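PDB 6PCO: MarR-family transcriptional regulator from Bordetella bronchiseptica, which regulates biofilm formation, probably as a DNA-binding transcription factor of the MarR family whose DNA binding is regulated by 6-hydroxynicotinic acid. Local coordinates for residues A[88-93]-A[137-142]. Numbering follows the deposited sequence.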
loop_
_atom_site.group_PDB
_atom_site.type_symbol
_atom_site.label_atom_id
_atom_site.label_comp_id
_atom_site.label_asym_id
_atom_site.label_seq_id
_atom_site.Cartn_x
_atom_site.Cartn_y
_atom_site.Cartn_z
ATOM N N CYS A 88 -16.772 5.606 -2.617
ATOM C CA CYS A 88 -17.425 4.471 -3.297
ATOM C C CYS A 88 -18.096 3.559 -2.268
ATOM O O CYS A 88 -19.209 3.093 -2.483
ATOM C CB CYS A 88 -16.455 3.679 -4.162
ATOM S SG CYS A 88 -15.981 4.587 -5.654
ATOM N N ALA A 89 -17.454 3.345 -1.122
ATOM C CA ALA A 89 -18.071 2.486 -0.113
ATOM C C ALA A 89 -19.377 3.126 0.399
ATOM O O ALA A 89 -20.318 2.405 0.671
ATOM C CB ALA A 89 -17.103 2.172 1.008
ATOM N N LEU A 90 -19.433 4.460 0.535
ATOM C CA LEU A 90 -20.626 5.111 1.067
ATOM C C LEU A 90 -21.750 5.081 0.025
ATOM O O LEU A 90 -22.910 4.898 0.367
ATOM C CB LEU A 90 -20.292 6.543 1.488
ATOM C CG LEU A 90 -19.342 6.648 2.677
ATOM C CD1 LEU A 90 -19.075 8.100 3.002
ATOM C CD2 LEU A 90 -19.893 5.944 3.906
ATOM N N ARG A 91 -21.370 5.252 -1.242
ATOM C CA ARG A 91 -22.256 5.093 -2.382
ATOM C C ARG A 91 -22.908 3.699 -2.358
ATOM O O ARG A 91 -24.091 3.598 -2.504
ATOM C CB ARG A 91 -21.458 5.338 -3.671
ATOM C CG ARG A 91 -22.233 5.147 -4.970
ATOM C CD ARG A 91 -23.384 6.119 -5.037
ATOM N NE ARG A 91 -24.009 6.195 -6.348
ATOM C CZ ARG A 91 -25.249 6.629 -6.562
ATOM N NH1 ARG A 91 -26.097 6.754 -5.553
ATOM N NH2 ARG A 91 -25.630 6.951 -7.786
ATOM N N ASP A 92 -22.115 2.634 -2.176
ATOM C CA ASP A 92 -22.593 1.234 -2.240
ATOM C C ASP A 92 -23.348 0.821 -0.959
ATOM O O ASP A 92 -24.239 -0.001 -1.053
ATOM C CB ASP A 92 -21.444 0.259 -2.535
ATOM C CG ASP A 92 -20.791 0.404 -3.912
ATOM O OD1 ASP A 92 -21.309 1.178 -4.747
ATOM O OD2 ASP A 92 -19.750 -0.253 -4.142
ATOM N N GLN A 93 -23.028 1.404 0.205
ATOM C CA GLN A 93 -23.499 0.928 1.550
ATOM C C GLN A 93 -24.522 1.851 2.235
ATOM O O GLN A 93 -25.152 1.445 3.204
ATOM C CB GLN A 93 -22.346 0.853 2.558
ATOM C CG GLN A 93 -21.294 -0.192 2.241
ATOM C CD GLN A 93 -21.948 -1.537 2.105
ATOM O OE1 GLN A 93 -21.870 -2.177 1.062
ATOM N NE2 GLN A 93 -22.674 -1.929 3.140
ATOM N N VAL A 137 -21.618 7.267 15.955
ATOM C CA VAL A 137 -21.629 8.278 14.876
ATOM C C VAL A 137 -21.723 7.596 13.505
ATOM O O VAL A 137 -21.238 6.493 13.324
ATOM C CB VAL A 137 -20.389 9.187 14.974
ATOM C CG1 VAL A 137 -19.117 8.484 14.517
ATOM C CG2 VAL A 137 -20.595 10.485 14.217
ATOM N N LEU A 138 -22.363 8.267 12.547
ATOM C CA LEU A 138 -22.532 7.743 11.183
ATOM C C LEU A 138 -22.059 8.770 10.143
ATOM O O LEU A 138 -22.226 9.990 10.313
ATOM C CB LEU A 138 -24.001 7.378 10.944
ATOM C CG LEU A 138 -24.497 6.103 11.628
ATOM C CD1 LEU A 138 -25.941 5.808 11.246
ATOM C CD2 LEU A 138 -23.624 4.913 11.281
ATOM N N VAL A 139 -21.456 8.252 9.067
ATOM C CA VAL A 139 -21.078 9.053 7.913
ATOM C C VAL A 139 -21.981 8.635 6.761
ATOM O O VAL A 139 -22.384 7.478 6.654
ATOM C CB VAL A 139 -19.590 8.926 7.538
ATOM C CG1 VAL A 139 -18.687 9.310 8.692
ATOM C CG2 VAL A 139 -19.224 7.540 7.052
ATOM N N THR A 140 -22.307 9.618 5.926
ATOM C CA THR A 140 -23.266 9.475 4.873
ATOM C C THR A 140 -22.852 10.427 3.755
ATOM O O THR A 140 -22.384 11.518 4.041
ATOM C CB THR A 140 -24.662 9.747 5.435
ATOM O OG1 THR A 140 -25.603 9.479 4.400
ATOM C CG2 THR A 140 -24.831 11.168 5.911
ATOM N N LEU A 141 -22.975 10.001 2.494
ATOM C CA LEU A 141 -22.674 10.908 1.388
ATOM C C LEU A 141 -23.615 12.109 1.460
ATOM O O LEU A 141 -24.808 11.955 1.757
ATOM C CB LEU A 141 -22.867 10.211 0.045
ATOM C CG LEU A 141 -21.722 9.338 -0.447
ATOM C CD1 LEU A 141 -22.042 8.807 -1.846
ATOM C CD2 LEU A 141 -20.406 10.091 -0.443
ATOM N N THR A 142 -23.053 13.287 1.166
ATOM C CA THR A 142 -23.823 14.489 0.772
ATOM C C THR A 142 -24.129 14.362 -0.717
ATOM O O THR A 142 -23.549 13.501 -1.395
ATOM C CB THR A 142 -23.062 15.783 1.079
ATOM O OG1 THR A 142 -21.955 15.875 0.179
ATOM C CG2 THR A 142 -22.537 15.846 2.500
#
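Leu90 of helix 81-93 packs against Leu141 and Val139 of strand 137-141. CB of Leu90 lies 3.7 Å from CG of Leu141 and 4.0 Å from CD2 of Leu141. Further out the side chain forks. CD1 of Leu90 sits between the two strand residues, 4.1 Å from CG2 of Val139 and 4.2 Å from CD2 of Leu141. CD2 of Leu90 meets CG2 of Val139 at 3.6 Å. CG is anti to the carbonyl carbon of Leu90 (chi1 -67°), which carries the two methyls along the strand toward Val139. The Leu90 and Val139 side chains cross at about a right angle. The contact lies in the winged helix-turn-helix domain of a MarR-type regulator. Strand 137-141 pairs antiparallel with strand 125-129 to form the wing, and its C-terminal half, Val139 to Leu141, packs on helix 81-93. The axes of helix segment 88-93 and strand 137-141 cross at 90° and come within 7.9 Å. No hydrogen bond joins the two segments. Leu141 also reaches past Leu90: its CD1 lies 3.7 Å from the backbone N of Arg91 and touches the CB of that arginine. The end of Arg91 leads away from the strand to helix 143-164, where NE makes a salt bridge with Glu150.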